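PDB 3IV7: alcohol dehydrogenase IV from Corynebacterium glutamicum, which probably reduces maleylacetate with a nicotinamide cofactor, as an NAD-linked member of the iron-containing alcohol dehydrogenase family. Local coordinates for residues 128-133 and 139-144; 170-175 and 204-209; 194-199 and 279-284; 242-247 and 343-348. All blocks are in the same frame, centred on the assembly; numbering follows the deposited sequence.

Contact 1: 128-133 and 139-144; sequences TNVWGL and KTTGVD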
# COMPACT_ATOMS: atom_id res chain seq x y z
N THR A 128 -0.23 10.27 7.50
CA THR A 128 -0.11 11.29 6.44
C THR A 128 1.17 12.14 6.63
O THR A 128 1.74 12.25 7.77
CB THR A 128 -1.32 12.25 6.39
OG1 THR A 128 -1.18 13.26 7.38
CG2 THR A 128 -2.64 11.51 6.61
N ASN A 129 1.56 12.76 5.55
CA ASN A 129 2.68 13.65 5.50
C ASN A 129 2.20 15.08 5.50
O ASN A 129 2.86 15.95 4.98
CB ASN A 129 3.51 13.38 4.25
CG ASN A 129 2.68 13.42 2.97
OD1 ASN A 129 1.46 13.65 2.99
ND2 ASN A 129 3.32 13.08 1.86
N VAL A 130 1.03 15.29 6.10
CA VAL A 130 0.39 16.60 6.19
C VAL A 130 0.63 17.18 7.57
O VAL A 130 0.42 16.48 8.61
CB VAL A 130 -1.14 16.50 5.94
CG1 VAL A 130 -1.86 17.87 6.22
CG2 VAL A 130 -1.41 16.00 4.51
N TRP A 131 1.09 18.42 7.59
CA TRP A 131 1.30 19.17 8.83
C TRP A 131 0.35 20.34 8.90
O TRP A 131 -0.17 20.75 7.89
CB TRP A 131 2.75 19.70 8.90
CG TRP A 131 3.16 20.56 7.76
CD1 TRP A 131 3.84 20.16 6.65
CD2 TRP A 131 2.94 21.96 7.62
NE1 TRP A 131 4.06 21.22 5.83
CE2 TRP A 131 3.52 22.34 6.39
CE3 TRP A 131 2.29 22.93 8.39
CZ2 TRP A 131 3.48 23.66 5.92
CZ3 TRP A 131 2.27 24.24 7.95
CH2 TRP A 131 2.85 24.60 6.70
N GLY A 132 0.13 20.85 10.10
CA GLY A 132 -0.68 22.01 10.31
C GLY A 132 -0.08 22.92 11.35
O GLY A 132 0.55 22.46 12.33
N LEU A 133 -0.23 24.21 11.13
CA LEU A 133 0.22 25.21 12.05
C LEU A 133 -0.76 26.36 12.08
O LEU A 133 -1.34 26.71 11.04
CB LEU A 133 1.58 25.75 11.62
CG LEU A 133 2.76 24.79 11.72
CD1 LEU A 133 3.97 25.39 11.02
CD2 LEU A 133 3.08 24.48 13.22
N LYS A 139 -4.80 29.25 10.32
CA LYS A 139 -4.40 27.88 10.32
C LYS A 139 -4.16 27.46 8.89
O LYS A 139 -4.97 27.73 8.04
CB LYS A 139 -5.53 27.03 10.94
CG LYS A 139 -5.39 25.53 10.75
CD LYS A 139 -4.38 24.90 11.68
CE LYS A 139 -4.50 23.37 11.69
NZ LYS A 139 -4.29 22.79 10.34
N THR A 140 -3.04 26.85 8.61
CA THR A 140 -2.83 26.29 7.29
C THR A 140 -2.24 24.93 7.42
O THR A 140 -1.79 24.54 8.52
CB THR A 140 -1.91 27.20 6.40
OG1 THR A 140 -0.58 27.10 6.85
CG2 THR A 140 -2.37 28.65 6.45
N THR A 141 -2.27 24.17 6.33
CA THR A 141 -1.70 22.86 6.27
C THR A 141 -0.83 22.74 5.05
O THR A 141 -1.04 23.43 4.05
CB THR A 141 -2.78 21.75 6.13
OG1 THR A 141 -3.57 22.01 4.96
CG2 THR A 141 -3.67 21.69 7.36
N GLY A 142 0.13 21.88 5.13
CA GLY A 142 1.02 21.67 4.02
C GLY A 142 1.51 20.26 4.04
O GLY A 142 1.16 19.49 4.92
N VAL A 143 2.35 19.95 3.09
CA VAL A 143 2.87 18.62 2.97
C VAL A 143 4.38 18.65 3.09
O VAL A 143 5.03 19.51 2.54
CB VAL A 143 2.49 18.03 1.62
CG1 VAL A 143 3.29 16.78 1.34
CG2 VAL A 143 0.97 17.74 1.60
N ASP A 144 4.92 17.66 3.80
CA ASP A 144 6.38 17.51 3.94
C ASP A 144 6.63 16.08 4.37
O ASP A 144 6.07 15.63 5.38
CB ASP A 144 6.89 18.52 4.97
CG ASP A 144 8.39 18.38 5.29
OD1 ASP A 144 9.06 17.51 4.73
OD2 ASP A 144 8.87 19.17 6.14
O HOH W 1 6.00 21.73 3.56
O HOH W 2 -0.03 28.67 8.95
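Trp131 and Gly142 form an antiparallel hydrogen-bonded pair. Trp131 N donates to Gly142 O at 2.9 Å, and Gly142 N returns a bond to Trp131 O at 3.0 Å. Leu133 and Thr140 repeat this exchange further along the ladder. At the other end, Asp144 N reaches Asn129 O at 2.9 Å in a nearly straight bond, 168° at the hydrogen. Val130 with Val143 and Gly132 with Thr141 are the non-hydrogen-bonded pairs. CA-H...O contacts add to the ladder, as from Val130 CA to Gly142 O at 3.2 Å.

The aromatic contact is a CH-pi interaction. The indole of Trp131 lies flat over the backbone of Gly142, whose CA is 3.8 Å from the centroid of the five-membered ring. Trp131 CG sits between the backbone N and the carbonyl carbon (chi1 57°), which folds the ring across the partner strand. Gly142 has no side chain to hold it off.

An apolar contact lies on the opposite face of the hairpin. There Val130 CG2 meets Val143 CG2 at 4.1 Å. Separately, at the hairpin's open end, the Asn129 side chain crosses Val143, with Asn129 ND2 3.7 Å from Val143 CG1.

Two waters bridge the strands. One accepts from Trp131 NE1 and donates to Val143 O. The other joins Leu133 O to Thr140 OG1.

The hairpin of strands 130-135 and 138-143 sits at the surface. Trp131 and Leu133 rest on helix 98-111, whose Lys105 also bonds Val130 O and Thr128 OG1. Thr128 packs against helix 216-236.

Contact 2: 170-175 and 204-209; sequences SGLNGL and QGLPKI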
# COMPACT_ATOMS: atom_id res chain seq x y z
N SER A 170 -14.83 10.30 15.55
CA SER A 170 -13.47 10.14 15.01
C SER A 170 -13.43 9.04 13.98
O SER A 170 -12.73 9.16 12.97
CB SER A 170 -12.42 9.87 16.12
OG SER A 170 -11.11 9.75 15.56
N GLY A 171 -14.15 7.96 14.21
CA GLY A 171 -14.21 6.87 13.19
C GLY A 171 -14.80 7.35 11.87
O GLY A 171 -14.35 6.95 10.78
N LEU A 172 -15.78 8.22 11.95
CA LEU A 172 -16.41 8.76 10.74
C LEU A 172 -15.49 9.77 10.07
O LEU A 172 -15.57 9.97 8.86
CB LEU A 172 -17.77 9.37 11.08
CG LEU A 172 -18.83 8.32 11.48
CD1 LEU A 172 -20.07 8.99 12.04
CD2 LEU A 172 -19.21 7.42 10.31
N ASN A 173 -14.62 10.42 10.86
CA ASN A 173 -13.52 11.25 10.30
C ASN A 173 -12.64 10.34 9.42
O ASN A 173 -12.35 10.66 8.24
CB ASN A 173 -12.73 11.81 11.46
CG ASN A 173 -11.58 12.75 11.03
OD1 ASN A 173 -11.33 13.03 9.84
ND2 ASN A 173 -10.85 13.17 12.01
N GLY A 174 -12.31 9.17 9.96
CA GLY A 174 -11.53 8.17 9.23
C GLY A 174 -12.28 7.71 8.00
O GLY A 174 -11.71 7.60 6.93
N LEU A 175 -13.60 7.54 8.14
CA LEU A 175 -14.43 7.15 7.02
C LEU A 175 -14.43 8.22 5.90
O LEU A 175 -14.45 7.87 4.72
CB LEU A 175 -15.85 6.84 7.48
CG LEU A 175 -16.65 5.99 6.52
CD1 LEU A 175 -15.93 4.68 6.30
CD2 LEU A 175 -18.14 5.73 7.07
N GLN A 204 -17.50 -2.22 9.81
CA GLN A 204 -17.58 -3.41 10.65
C GLN A 204 -17.30 -3.06 12.11
O GLN A 204 -18.03 -3.46 13.01
CB GLN A 204 -16.55 -4.47 10.18
CG GLN A 204 -16.94 -5.19 8.89
CD GLN A 204 -18.10 -6.15 9.09
OE1 GLN A 204 -18.13 -6.96 10.04
NE2 GLN A 204 -19.08 -6.06 8.20
N GLY A 205 -16.27 -2.23 12.31
CA GLY A 205 -15.76 -1.92 13.66
C GLY A 205 -16.58 -0.97 14.52
O GLY A 205 -16.84 -1.26 15.70
N LEU A 206 -17.03 0.14 13.93
CA LEU A 206 -17.70 1.16 14.69
C LEU A 206 -18.97 0.67 15.39
O LEU A 206 -19.18 0.96 16.55
CB LEU A 206 -17.96 2.43 13.84
CG LEU A 206 -16.67 3.10 13.26
CD1 LEU A 206 -17.00 4.30 12.39
CD2 LEU A 206 -15.67 3.50 14.37
N PRO A 207 -19.81 -0.14 14.70
CA PRO A 207 -20.99 -0.60 15.41
C PRO A 207 -20.66 -1.55 16.57
O PRO A 207 -21.45 -1.66 17.52
CB PRO A 207 -21.79 -1.36 14.33
CG PRO A 207 -21.28 -0.81 13.02
CD PRO A 207 -19.87 -0.42 13.25
N LYS A 208 -19.56 -2.31 16.45
CA LYS A 208 -19.16 -3.25 17.49
C LYS A 208 -18.67 -2.47 18.74
O LYS A 208 -18.86 -2.92 19.86
CB LYS A 208 -18.07 -4.17 16.97
CG LYS A 208 -18.53 -5.18 15.91
CD LYS A 208 -17.37 -6.02 15.43
CE LYS A 208 -17.68 -6.70 14.09
NZ LYS A 208 -16.53 -7.41 13.61
N ILE A 209 -18.08 -1.29 18.53
CA ILE A 209 -17.64 -0.41 19.61
C ILE A 209 -18.85 0.20 20.34
O ILE A 209 -18.83 0.33 21.58
CB ILE A 209 -16.71 0.73 19.08
CG1 ILE A 209 -15.37 0.12 18.61
CG2 ILE A 209 -16.49 1.83 20.18
CD1 ILE A 209 -14.60 0.96 17.71
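The packing of helix 164-181 against helix 189-211, within the helical C-terminal part of the iron-containing alcohol dehydrogenase fold, brings Leu206 onto Gly171. From the 204-209 segment Leu206 alone makes the contact. Leu206 CD1 is 3.8 Å from Gly171 C, and Leu206 CD2 is 3.9 Å from Gly171 CA. Both methyls therefore lie on bare backbone. Leu206 CG is anti to its own carbonyl carbon (chi1 -60°), and this sends the isobutyl group straight across the gap. Gly171 has no side chain in the way. The two backbones can approach closely here, with Gly171 CA and Leu206 CA 6.9 Å apart. Leu172 closes one side more loosely, its CD2 4.4 Å from Leu206 CD1.

Other helices complete the surroundings. Leu206 also touches Ala222 of helix 216-236, and Leu172 leans on Ala261 of helix 256-271. At the start of the 170-175 segment, Ser170 OG is hydrogen-bonded to Tyr122 N.

All three touching residues are buried, and the contact area is small, 105 Å² in sum. The contact between the two segments is van der Waals in kind, methyl groups against peptide backbone. Its close approach relies on the lack of a side chain at Gly171.

Contact 3: 194-199 and 279-284; sequences LAAEGI and ERRAAA. With EDO (1,2-ethanediol), chain C.
Ile199 and Ala282 make the buried side of this contact, while Ala196 and Arg281 make the more open one. On the buried side Ile199 CD1 is 4.1 Å from both Ala282 CA and Ala282 CB. The tip of the isoleucine thus lies along the base of the alanine. Ile199 is also packed against Cys178 and Ile179 of helix 164-181, and it reaches Ala285 and Phe286 beyond the 279-284 segment. Leu182 touches both Ala282 and Arg281.

The two segments belong to helices 189-211 and 276-286 of the helical C-terminal region. Their small residues let the backbones come near, with Ala196 CA 6.2 Å from Ala282 CA.

The more open side is carried by the aliphatic part of one long side chain. Ala196 CB touches Arg281 CD at 3.9 Å, with CG equally near. The arginine runs extended from its helix (chi1 -168°) and bends at chi3 (-76°), which carries the guanidinium past Ala196. There it holds an ethanediol, probably from the crystallisation liquor, by two N-H groups. Arg281 NE donates to O1 of the diol at 3.1 Å, and Arg281 NH2 donates to its O2 at 3.0 Å. O2 lies at the guanidinium edge, near its plane.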
# COMPACT_ATOMS: atom_id res chain seq x y z
N LEU A 194 -7.28 0.84 -1.17
CA LEU A 194 -7.02 1.06 0.26
C LEU A 194 -8.21 1.78 0.92
O LEU A 194 -8.60 1.42 2.00
CB LEU A 194 -5.71 1.84 0.48
CG LEU A 194 -4.45 1.08 -0.00
CD1 LEU A 194 -3.19 1.92 0.19
CD2 LEU A 194 -4.31 -0.28 0.71
N ALA A 195 -8.77 2.80 0.26
CA ALA A 195 -9.90 3.53 0.80
C ALA A 195 -11.09 2.59 1.05
O ALA A 195 -11.73 2.69 2.06
CB ALA A 195 -10.31 4.66 -0.11
N ALA A 196 -11.32 1.65 0.12
CA ALA A 196 -12.44 0.70 0.22
C ALA A 196 -12.21 -0.30 1.37
O ALA A 196 -13.14 -0.71 2.03
CB ALA A 196 -12.61 -0.04 -1.08
N GLU A 197 -10.95 -0.70 1.56
CA GLU A 197 -10.58 -1.56 2.67
C GLU A 197 -10.79 -0.81 3.98
O GLU A 197 -11.22 -1.40 4.96
CB GLU A 197 -9.13 -2.02 2.55
CG GLU A 197 -8.58 -2.80 3.75
CD GLU A 197 -9.12 -4.21 3.89
OE1 GLU A 197 -10.07 -4.60 3.15
OE2 GLU A 197 -8.54 -4.97 4.74
N GLY A 198 -10.52 0.49 3.98
CA GLY A 198 -10.79 1.32 5.16
C GLY A 198 -12.28 1.41 5.46
O GLY A 198 -12.69 1.38 6.62
N ILE A 199 -13.10 1.58 4.40
CA ILE A 199 -14.55 1.63 4.56
C ILE A 199 -15.05 0.31 5.17
O ILE A 199 -15.84 0.32 6.11
CB ILE A 199 -15.30 1.88 3.24
CG1 ILE A 199 -14.96 3.26 2.68
CG2 ILE A 199 -16.83 1.75 3.44
CD1 ILE A 199 -15.53 3.53 1.25
N GLU A 279 -18.92 5.45 -6.35
CA GLU A 279 -20.16 5.07 -5.66
C GLU A 279 -20.29 3.54 -5.59
O GLU A 279 -20.65 3.00 -4.56
CB GLU A 279 -21.38 5.70 -6.38
CG GLU A 279 -22.69 5.71 -5.59
CD GLU A 279 -23.41 4.36 -5.54
OE1 GLU A 279 -23.24 3.55 -6.47
OE2 GLU A 279 -24.14 4.11 -4.57
N ARG A 280 -19.97 2.84 -6.67
CA ARG A 280 -20.11 1.39 -6.68
C ARG A 280 -19.05 0.72 -5.79
O ARG A 280 -19.33 -0.24 -5.09
CB ARG A 280 -20.08 0.83 -8.11
CG ARG A 280 -21.33 1.20 -8.93
CD ARG A 280 -21.38 0.44 -10.27
NE ARG A 280 -20.13 0.53 -11.04
CZ ARG A 280 -19.88 1.42 -12.01
NH1 ARG A 280 -20.77 2.34 -12.35
NH2 ARG A 280 -18.71 1.38 -12.65
N ARG A 281 -17.85 1.27 -5.77
CA ARG A 281 -16.81 0.74 -4.91
C ARG A 281 -17.20 0.92 -3.42
O ARG A 281 -17.08 0.01 -2.63
CB ARG A 281 -15.48 1.41 -5.21
CG ARG A 281 -14.32 0.71 -4.55
CD ARG A 281 -13.07 1.55 -4.59
NE ARG A 281 -12.44 1.57 -5.90
CZ ARG A 281 -11.61 0.64 -6.36
NH1 ARG A 281 -11.32 -0.45 -5.65
NH2 ARG A 281 -11.07 0.79 -7.57
N ALA A 282 -17.69 2.10 -3.07
CA ALA A 282 -18.09 2.38 -1.69
C ALA A 282 -19.26 1.44 -1.29
O ALA A 282 -19.23 0.81 -0.25
CB ALA A 282 -18.48 3.86 -1.53
N ALA A 283 -20.25 1.36 -2.17
CA ALA A 283 -21.40 0.47 -1.99
C ALA A 283 -20.95 -0.96 -1.69
O ALA A 283 -21.41 -1.55 -0.73
CB ALA A 283 -22.31 0.50 -3.25
N ALA A 284 -20.05 -1.50 -2.52
CA ALA A 284 -19.52 -2.85 -2.29
C ALA A 284 -18.83 -2.96 -0.93
O ALA A 284 -18.98 -3.95 -0.22
CB ALA A 284 -18.53 -3.20 -3.39
C1 EDO C . -13.42 4.39 -8.31
O1 EDO C . -12.86 4.40 -6.99
C2 EDO C . -12.31 4.28 -9.34
O2 EDO C . -11.96 2.90 -9.48

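Contact 4: 242-247 and 343-348; sequences HKICHT and SRLLEA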
# COMPACT_ATOMS: atom_id res chain seq x y z
N HIS A 242 -12.92 17.44 2.59
CA HIS A 242 -11.83 17.94 3.41
C HIS A 242 -11.67 19.44 3.29
O HIS A 242 -11.33 20.09 4.26
CB HIS A 242 -10.51 17.21 3.09
CG HIS A 242 -10.53 15.78 3.49
ND1 HIS A 242 -11.12 14.80 2.71
CD2 HIS A 242 -10.10 15.15 4.62
CE1 HIS A 242 -11.02 13.64 3.34
NE2 HIS A 242 -10.41 13.83 4.49
N LYS A 243 -11.89 19.98 2.10
CA LYS A 243 -11.79 21.44 1.92
C LYS A 243 -12.87 22.13 2.77
O LYS A 243 -12.58 23.08 3.47
CB LYS A 243 -11.96 21.82 0.46
CG LYS A 243 -10.85 21.34 -0.49
CD LYS A 243 -9.46 21.63 0.03
CE LYS A 243 -8.38 21.20 -0.97
NZ LYS A 243 -7.04 21.63 -0.52
N ILE A 244 -14.10 21.62 2.73
CA ILE A 244 -15.19 22.15 3.55
C ILE A 244 -14.81 22.07 5.04
O ILE A 244 -14.85 23.08 5.76
CB ILE A 244 -16.48 21.37 3.34
CG1 ILE A 244 -17.06 21.65 1.95
CG2 ILE A 244 -17.49 21.71 4.43
CD1 ILE A 244 -18.21 20.75 1.57
N CYS A 245 -14.39 20.89 5.49
CA CYS A 245 -14.04 20.70 6.90
C CYS A 245 -12.88 21.55 7.38
O CYS A 245 -12.89 22.04 8.53
CB CYS A 245 -13.81 19.22 7.19
SG CYS A 245 -15.36 18.27 7.01
N HIS A 246 -11.88 21.76 6.50
CA HIS A 246 -10.75 22.61 6.82
C HIS A 246 -11.26 24.04 7.10
O HIS A 246 -10.88 24.63 8.08
CB HIS A 246 -9.72 22.59 5.68
CG HIS A 246 -8.44 23.33 5.99
ND1 HIS A 246 -8.06 24.47 5.30
CD2 HIS A 246 -7.45 23.07 6.88
CE1 HIS A 246 -6.88 24.87 5.76
NE2 HIS A 246 -6.50 24.05 6.72
N THR A 247 -12.11 24.56 6.23
CA THR A 247 -12.75 25.89 6.43
C THR A 247 -13.54 25.93 7.74
O THR A 247 -13.40 26.87 8.52
CB THR A 247 -13.72 26.24 5.29
OG1 THR A 247 -13.01 26.34 4.06
CG2 THR A 247 -14.46 27.57 5.56
N SER A 343 -23.59 26.37 -0.94
CA SER A 343 -24.44 26.97 0.10
C SER A 343 -25.56 26.01 0.49
O SER A 343 -25.85 25.85 1.65
CB SER A 343 -25.03 28.31 -0.36
OG SER A 343 -24.02 29.28 -0.48
N ARG A 344 -26.16 25.34 -0.49
CA ARG A 344 -27.26 24.38 -0.21
C ARG A 344 -26.73 23.18 0.56
O ARG A 344 -27.40 22.66 1.45
CB ARG A 344 -27.94 23.91 -1.50
CG ARG A 344 -29.15 22.95 -1.29
CD ARG A 344 -30.34 23.69 -0.77
NE ARG A 344 -31.43 22.80 -0.38
CZ ARG A 344 -31.53 22.20 0.80
NH1 ARG A 344 -30.55 22.33 1.71
NH2 ARG A 344 -32.58 21.44 1.06
N LEU A 345 -25.55 22.73 0.21
CA LEU A 345 -24.92 21.62 0.90
C LEU A 345 -24.73 21.97 2.37
O LEU A 345 -25.10 21.19 3.25
CB LEU A 345 -23.59 21.27 0.25
CG LEU A 345 -22.84 20.09 0.84
CD1 LEU A 345 -21.85 19.49 -0.21
CD2 LEU A 345 -22.11 20.48 2.13
N LEU A 346 -24.15 23.14 2.64
CA LEU A 346 -23.91 23.57 4.01
C LEU A 346 -25.24 23.84 4.80
O LEU A 346 -25.27 23.66 6.01
CB LEU A 346 -23.01 24.80 4.05
CG LEU A 346 -21.54 24.53 3.73
CD1 LEU A 346 -20.73 25.85 3.80
CD2 LEU A 346 -20.97 23.51 4.67
N GLU A 347 -26.30 24.26 4.11
CA GLU A 347 -27.63 24.41 4.75
C GLU A 347 -28.14 23.08 5.22
O GLU A 347 -28.70 22.97 6.30
CB GLU A 347 -28.65 25.00 3.78
CG GLU A 347 -28.45 26.41 3.44
CD GLU A 347 -29.29 26.83 2.25
OE1 GLU A 347 -30.41 26.27 2.07
OE2 GLU A 347 -28.83 27.71 1.49
N ALA A 348 -27.96 22.05 4.40
CA ALA A 348 -28.39 20.69 4.75
C ALA A 348 -27.62 20.17 5.96
O ALA A 348 -28.22 19.57 6.86
CB ALA A 348 -28.22 19.74 3.56
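Within the two segments the shortest polar bond is the backbone one from His246 N to His242 O, 2.8 Å, and it lies in the turn that presents Ile244 to Leu345 and Leu346. Two polar side chains of the same helix, His242 and Thr247, are hydrogen-bonded to other helices. The partners of His242 are Asp180 at ND1 and His177 at NE2, both of helix 164-181. Thr247 OG1 pairs with Thr325 OG1 of helix 318-326.

The contact itself is made by three aliphatic side chains. Ile244 touches with both of its branches. Its CD1 meets Leu345 CD2 tip to tip at 3.9 Å. Its CG2 lies 3.9 Å from Leu346 CD2, and these two side chains slide past each other in opposite directions. Leu345 has CG anti to the backbone N (chi1 -178°), whereas Leu346 has CG anti to the carbonyl carbon (chi1 -73°). The two leucines are successive residues and leave the helix in different directions. Together with the different first torsions, this brings their CD2 methyls to different branches of the one isoleucine.

The backbones keep some distance, Ile244 CA lying 8.8 Å from Leu346 CA, and only side chains of the two segments meet. Val267 of helix 256-271 also packs on Ile244, Leu358 on Leu345 and Ala321 of helix 318-326 on Leu346.

All three residues are buried and meet methyl to methyl. With no polar bond between the two segments, their join is purely hydrophobic.

How the contacts relate
From the N terminus, contact 1 comes first and closes a short hairpin turn before any other contact opens. Contact 2 then joins helices 164-181 and 189-211. Contact 3 starts from the same helix 189-211, inside the span of contact 2, but ends later at helix 276-286, so the two cross. Leu175 of contact 2 packs on Ile199 of contact 3. Contact 4 opens at helix 240-250 and closes at helix 339-351; it crosses contact 3 and follows contact 2 in series. Contacts 2, 3 and 4 tie the C-terminal helices together. Contact 1 touches contact 4 where Thr141 CG2 packs on His246 NE2, so the hairpin lies against helix 240-250.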